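Local coordinates for PBP5 (PDB 3A3J), which removes the terminal D-alanine from the peptide side chains of cell-wall precursors, as a D-alanyl-D-alanine carboxypeptidase of the S11 family, at residues 253-267 with 279-293. Numbering follows the deposited sequence.
Sequences FETFKTLEAGKEISE and KLGAFMDHFITIPKG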
loop_
_atom_site.group_PDB
_atom_site.type_symbol
_atom_site.label_atom_id
_atom_site.label_comp_id
_atom_site.label_asym_id
_atom_site.label_seq_id
_atom_site.Cartn_x
_atom_site.Cartn_y
_atom_site.Cartn_z
ATOM N N PHE A 253 -16.641 7.542 8.198
ATOM C CA PHE A 253 -15.495 7.557 9.073
ATOM C C PHE A 253 -14.714 8.741 8.639
ATOM O O PHE A 253 -14.971 9.282 7.604
ATOM C CB PHE A 253 -14.644 6.323 8.879
ATOM C CG PHE A 253 -15.247 5.033 9.419
ATOM C CD1 PHE A 253 -14.955 4.596 10.704
ATOM C CD2 PHE A 253 -16.034 4.240 8.610
ATOM C CE1 PHE A 253 -15.481 3.380 11.200
ATOM C CE2 PHE A 253 -16.573 3.027 9.062
ATOM C CZ PHE A 253 -16.300 2.584 10.372
ATOM N N GLU A 254 -13.779 9.173 9.463
ATOM C CA GLU A 254 -12.940 10.277 9.104
ATOM C C GLU A 254 -11.623 9.979 9.769
ATOM O O GLU A 254 -11.551 9.103 10.674
ATOM C CB GLU A 254 -13.502 11.580 9.661
ATOM C CG GLU A 254 -13.775 11.530 11.142
ATOM C CD GLU A 254 -14.417 12.810 11.634
ATOM O OE1 GLU A 254 -15.123 13.469 10.824
ATOM O OE2 GLU A 254 -14.225 13.166 12.828
ATOM N N THR A 255 -10.607 10.728 9.356
ATOM C CA THR A 255 -9.260 10.479 9.775
ATOM C C THR A 255 -8.620 11.805 10.135
ATOM O O THR A 255 -8.739 12.764 9.438
ATOM C CB THR A 255 -8.470 9.752 8.650
ATOM O OG1 THR A 255 -8.839 8.359 8.687
ATOM C CG2 THR A 255 -6.953 9.900 8.826
ATOM N N PHE A 256 -7.963 11.885 11.263
ATOM C CA PHE A 256 -7.290 13.122 11.544
ATOM C C PHE A 256 -5.952 12.899 12.253
ATOM O O PHE A 256 -5.699 11.881 12.895
ATOM C CB PHE A 256 -8.191 14.138 12.289
ATOM C CG PHE A 256 -8.367 13.848 13.767
ATOM C CD1 PHE A 256 -7.672 14.601 14.730
ATOM C CD2 PHE A 256 -9.241 12.856 14.201
ATOM C CE1 PHE A 256 -7.834 14.354 16.115
ATOM C CE2 PHE A 256 -9.402 12.597 15.565
ATOM C CZ PHE A 256 -8.685 13.348 16.523
ATOM N N LYS A 257 -5.109 13.886 12.075
ATOM C CA LYS A 257 -3.782 13.859 12.597
ATOM C C LYS A 257 -3.834 14.195 14.093
ATOM O O LYS A 257 -4.280 15.269 14.470
ATOM C CB LYS A 257 -2.961 14.881 11.817
ATOM C CG LYS A 257 -1.485 14.719 12.069
ATOM C CD LYS A 257 -0.717 15.900 11.514
ATOM C CE LYS A 257 -0.147 15.544 10.173
ATOM N NZ LYS A 257 0.665 16.625 9.563
ATOM N N THR A 258 -3.420 13.275 14.962
ATOM C CA THR A 258 -3.320 13.623 16.368
ATOM C C THR A 258 -1.936 14.053 16.806
ATOM O O THR A 258 -1.799 14.684 17.855
ATOM C CB THR A 258 -3.716 12.471 17.257
ATOM O OG1 THR A 258 -2.814 11.400 17.024
ATOM C CG2 THR A 258 -5.157 12.033 16.979
ATOM N N LEU A 259 -0.896 13.697 16.058
ATOM C CA LEU A 259 0.457 14.189 16.363
ATOM C C LEU A 259 1.215 14.624 15.128
ATOM O O LEU A 259 1.141 13.969 14.074
ATOM C CB LEU A 259 1.287 13.146 17.121
ATOM C CG LEU A 259 0.744 12.602 18.449
ATOM C CD1 LEU A 259 1.350 11.200 18.743
ATOM C CD2 LEU A 259 1.030 13.599 19.580
ATOM N N GLU A 260 1.946 15.718 15.280
ATOM C CA GLU A 260 2.818 16.240 14.262
ATOM C C GLU A 260 4.297 16.041 14.626
ATOM O O GLU A 260 4.738 16.464 15.716
ATOM C CB GLU A 260 2.525 17.722 14.073
ATOM C CG GLU A 260 3.505 18.424 13.184
ATOM C CD GLU A 260 3.268 19.928 13.174
ATOM O OE1 GLU A 260 2.100 20.340 13.292
ATOM O OE2 GLU A 260 4.238 20.708 13.058
ATOM N N ALA A 261 5.047 15.432 13.690
ATOM C CA ALA A 261 6.490 15.121 13.816
ATOM C C ALA A 261 7.263 16.269 14.383
ATOM O O ALA A 261 7.169 17.384 13.874
ATOM C CB ALA A 261 7.090 14.743 12.432
ATOM N N GLY A 262 8.034 16.028 15.442
ATOM C CA GLY A 262 8.950 17.059 15.922
ATOM C C GLY A 262 8.307 18.075 16.833
ATOM O O GLY A 262 9.005 18.823 17.491
ATOM N N LYS A 263 6.979 18.132 16.887
ATOM C CA LYS A 263 6.299 19.121 17.717
ATOM C C LYS A 263 6.293 18.789 19.250
ATOM O O LYS A 263 5.986 17.672 19.669
ATOM C CB LYS A 263 4.868 19.270 17.263
ATOM C CG LYS A 263 4.231 20.511 17.790
ATOM C CD LYS A 263 2.744 20.297 17.987
ATOM C CE LYS A 263 2.078 21.594 18.360
ATOM N NZ LYS A 263 2.096 22.419 17.135
ATOM N N GLU A 264 6.570 19.790 20.070
ATOM C CA GLU A 264 6.555 19.612 21.523
ATOM C C GLU A 264 5.159 19.836 21.973
ATOM O O GLU A 264 4.645 20.915 21.792
ATOM C CB GLU A 264 7.483 20.612 22.166
ATOM C CG GLU A 264 8.894 20.293 21.799
ATOM C CD GLU A 264 9.873 21.343 22.273
ATOM O OE1 GLU A 264 9.416 22.394 22.832
ATOM O OE2 GLU A 264 11.096 21.100 22.074
ATOM N N ILE A 265 4.517 18.813 22.504
ATOM C CA ILE A 265 3.157 18.984 22.932
ATOM C C ILE A 265 3.011 19.137 24.461
ATOM O O ILE A 265 1.926 19.380 24.961
ATOM C CB ILE A 265 2.297 17.778 22.492
ATOM C CG1 ILE A 265 2.612 16.563 23.318
ATOM C CG2 ILE A 265 2.516 17.403 21.007
ATOM C CD1 ILE A 265 1.814 15.372 22.884
ATOM N N SER A 266 4.070 18.958 25.220
ATOM C CA SER A 266 3.896 18.897 26.657
ATOM C C SER A 266 5.227 19.153 27.334
ATOM O O SER A 266 6.291 18.944 26.734
ATOM C CB SER A 266 3.440 17.492 27.018
ATOM O OG SER A 266 3.144 17.427 28.366
ATOM N N GLU A 267 5.174 19.564 28.596
ATOM C CA GLU A 267 6.394 19.689 29.409
ATOM C C GLU A 267 6.218 18.845 30.656
ATOM O O GLU A 267 5.147 18.871 31.303
ATOM C CB GLU A 267 6.686 21.136 29.785
ATOM C CG GLU A 267 8.128 21.383 30.248
ATOM C CD GLU A 267 8.297 22.750 30.913
ATOM O OE1 GLU A 267 7.786 23.760 30.391
ATOM O OE2 GLU A 267 8.916 22.812 32.001
ATOM N N LYS A 279 10.514 18.433 27.420
ATOM C CA LYS A 279 9.440 18.535 26.455
ATOM C C LYS A 279 9.143 17.151 25.957
ATOM O O LYS A 279 10.059 16.352 25.752
ATOM C CB LYS A 279 9.886 19.448 25.315
ATOM C CG LYS A 279 9.893 20.908 25.725
ATOM C CD LYS A 279 8.442 21.350 26.046
ATOM C CE LYS A 279 8.142 22.802 25.645
ATOM N NZ LYS A 279 8.056 23.658 26.855
ATOM N N LEU A 280 7.869 16.849 25.805
ATOM C CA LEU A 280 7.421 15.568 25.285
ATOM C C LEU A 280 6.725 15.793 23.944
ATOM O O LEU A 280 6.202 16.876 23.698
ATOM C CB LEU A 280 6.415 14.934 26.263
ATOM C CG LEU A 280 6.936 14.723 27.724
ATOM C CD1 LEU A 280 5.882 14.110 28.579
ATOM C CD2 LEU A 280 8.291 13.943 27.773
ATOM N N GLY A 281 6.659 14.757 23.123
ATOM C CA GLY A 281 5.956 14.809 21.841
ATOM C C GLY A 281 6.210 13.524 21.096
ATOM O O GLY A 281 6.374 12.467 21.744
ATOM N N ALA A 282 6.264 13.626 19.751
ATOM C CA ALA A 282 6.493 12.493 18.816
ATOM C C ALA A 282 7.364 12.972 17.643
ATOM O O ALA A 282 7.241 14.099 17.155
ATOM C CB ALA A 282 5.168 11.892 18.307
ATOM N N PHE A 283 8.312 12.142 17.243
ATOM C CA PHE A 283 9.172 12.503 16.122
ATOM C C PHE A 283 8.541 12.098 14.760
ATOM O O PHE A 283 9.111 12.379 13.699
ATOM C CB PHE A 283 10.617 11.978 16.332
ATOM C CG PHE A 283 11.412 12.821 17.303
ATOM C CD1 PHE A 283 11.859 14.109 16.934
ATOM C CD2 PHE A 283 11.592 12.403 18.611
ATOM C CE1 PHE A 283 12.563 14.933 17.843
ATOM C CE2 PHE A 283 12.280 13.183 19.522
ATOM C CZ PHE A 283 12.774 14.467 19.140
ATOM N N MET A 284 7.373 11.455 14.805
ATOM C CA MET A 284 6.599 11.222 13.571
ATOM C C MET A 284 5.121 11.555 13.720
ATOM O O MET A 284 4.561 11.510 14.857
ATOM C CB MET A 284 6.754 9.788 13.108
ATOM C CG MET A 284 7.942 9.629 12.096
ATOM S SD MET A 284 8.024 7.992 11.241
ATOM C CE MET A 284 6.465 7.961 10.291
ATOM N N ASP A 285 4.505 11.897 12.581
ATOM C CA ASP A 285 3.062 12.207 12.496
ATOM C C ASP A 285 2.283 11.023 12.964
ATOM O O ASP A 285 2.791 9.945 12.920
ATOM C CB ASP A 285 2.673 12.447 11.045
ATOM C CG ASP A 285 3.061 13.807 10.557
ATOM O OD1 ASP A 285 3.594 14.612 11.342
ATOM O OD2 ASP A 285 2.797 14.077 9.372
ATOM N N HIS A 286 1.056 11.215 13.422
ATOM C CA HIS A 286 0.214 10.097 13.800
ATOM C C HIS A 286 -1.209 10.470 13.423
ATOM O O HIS A 286 -1.538 11.667 13.411
ATOM C CB HIS A 286 0.238 9.839 15.311
ATOM C CG HIS A 286 -0.416 8.553 15.694
ATOM N ND1 HIS A 286 0.276 7.362 15.785
ATOM C CD2 HIS A 286 -1.708 8.257 15.982
ATOM C CE1 HIS A 286 -0.565 6.382 16.097
ATOM N NE2 HIS A 286 -1.779 6.900 16.215
ATOM N N PHE A 287 -2.039 9.461 13.128
ATOM C CA PHE A 287 -3.364 9.708 12.530
ATOM C C PHE A 287 -4.281 8.705 13.115
ATOM O O PHE A 287 -3.876 7.576 13.362
ATOM C CB PHE A 287 -3.402 9.529 10.998
ATOM C CG PHE A 287 -2.527 10.500 10.235
ATOM C CD1 PHE A 287 -3.038 11.707 9.778
ATOM C CD2 PHE A 287 -1.218 10.160 9.907
ATOM C CE1 PHE A 287 -2.266 12.583 9.071
ATOM C CE2 PHE A 287 -0.440 11.046 9.213
ATOM C CZ PHE A 287 -0.949 12.251 8.790
ATOM N N ILE A 288 -5.521 9.090 13.351
ATOM C CA ILE A 288 -6.435 8.079 13.816
ATOM C C ILE A 288 -7.690 8.119 12.972
ATOM O O ILE A 288 -7.981 9.110 12.301
ATOM C CB ILE A 288 -6.732 8.184 15.357
ATOM C CG1 ILE A 288 -7.515 9.458 15.680
ATOM C CG2 ILE A 288 -5.428 8.088 16.147
ATOM C CD1 ILE A 288 -8.342 9.317 17.023
ATOM N N THR A 289 -8.408 7.025 12.977
ATOM C CA THR A 289 -9.632 6.965 12.247
ATOM C C THR A 289 -10.802 6.733 13.216
ATOM O O THR A 289 -10.803 5.777 13.973
ATOM C CB THR A 289 -9.541 5.823 11.187
ATOM O OG1 THR A 289 -8.452 6.094 10.286
ATOM C CG2 THR A 289 -10.877 5.662 10.419
ATOM N N ILE A 290 -11.814 7.592 13.147
ATOM C CA ILE A 290 -12.967 7.564 14.076
ATOM C C ILE A 290 -14.292 7.684 13.321
ATOM O O ILE A 290 -14.283 8.068 12.170
ATOM C CB ILE A 290 -12.869 8.777 15.018
ATOM C CG1 ILE A 290 -12.915 10.074 14.178
ATOM C CG2 ILE A 290 -11.594 8.666 15.880
ATOM C CD1 ILE A 290 -11.813 11.098 14.481
ATOM N N PRO A 291 -15.437 7.374 13.970
ATOM C CA PRO A 291 -16.699 7.650 13.290
ATOM C C PRO A 291 -16.719 9.086 12.844
ATOM O O PRO A 291 -16.168 9.953 13.538
ATOM C CB PRO A 291 -17.748 7.358 14.361
ATOM C CG PRO A 291 -17.123 6.220 15.122
ATOM C CD PRO A 291 -15.641 6.594 15.211
ATOM N N LYS A 292 -17.285 9.332 11.663
ATOM C CA LYS A 292 -17.394 10.678 11.112
ATOM C C LYS A 292 -18.146 11.590 12.099
ATOM O O LYS A 292 -18.998 11.130 12.851
ATOM C CB LYS A 292 -18.198 10.636 9.816
ATOM C CG LYS A 292 -17.845 11.744 8.825
ATOM C CD LYS A 292 -18.964 11.878 7.800
ATOM C CE LYS A 292 -18.447 11.797 6.370
ATOM N NZ LYS A 292 -17.569 12.957 6.038
ATOM N N GLY A 293 -17.843 12.875 12.079
ATOM C CA GLY A 293 -18.511 13.757 12.998
ATOM C C GLY A 293 -17.998 13.797 14.437
ATOM O O GLY A 293 -18.292 14.764 15.116
HETATM O O HOH W 1 4.481 15.748 18.433
#
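K279 lies with its aliphatic part along the E264 carboxylate, CE 3.1 Å from E264 OE1; with E254 and F253 it buries the most surface between 253-267 and 279-293, and the three show how side chains tie together a backbone pairing broken by bulges and turns. K279 bends at chi2 and again beyond it (chi2 -64°), which carries NZ to a salt bridge with E267 OE1 at 3.5 Å. E267 turns its other oxygen to S277 in the same hairpin. Far along the pair, E254 places CG between its backbone N and carbonyl carbon (chi1 53°) and then runs extended across I290, touching CG1 from its own CG. Its OE1 accepts the G293 N-H (N to OE1 3.1 Å) from above the carboxylate plane, tying E254 to the chain just past strand 286-291. F253, just after helix 235-252, rests CB against I290 O, while its ring meets W248 edge-to-face.

Between these ends D285 uses both oxygens: OD1 takes the nearly straight A261 N-H (N to OD1 2.9 Å), and OD2 forms a salt bridge with K257 NZ at 3.3 Å, whose hydrogen bond is weak. On its way there, K257 lays CG over the F287 ring off-centre, a CH-pi contact. A water accepts from A282 N (N to water oxygen 3.1 Å) beside the type II turn E260-K263. Turns link two antiparallel pairs, 253-259 with 286-291 and the hairpin 264-271/277-281, each with a classic beta bulge (T258 and L259 opposite H286; I265 and S266 opposite L280), in the all-beta C-terminal domain of PBP5 enzymes.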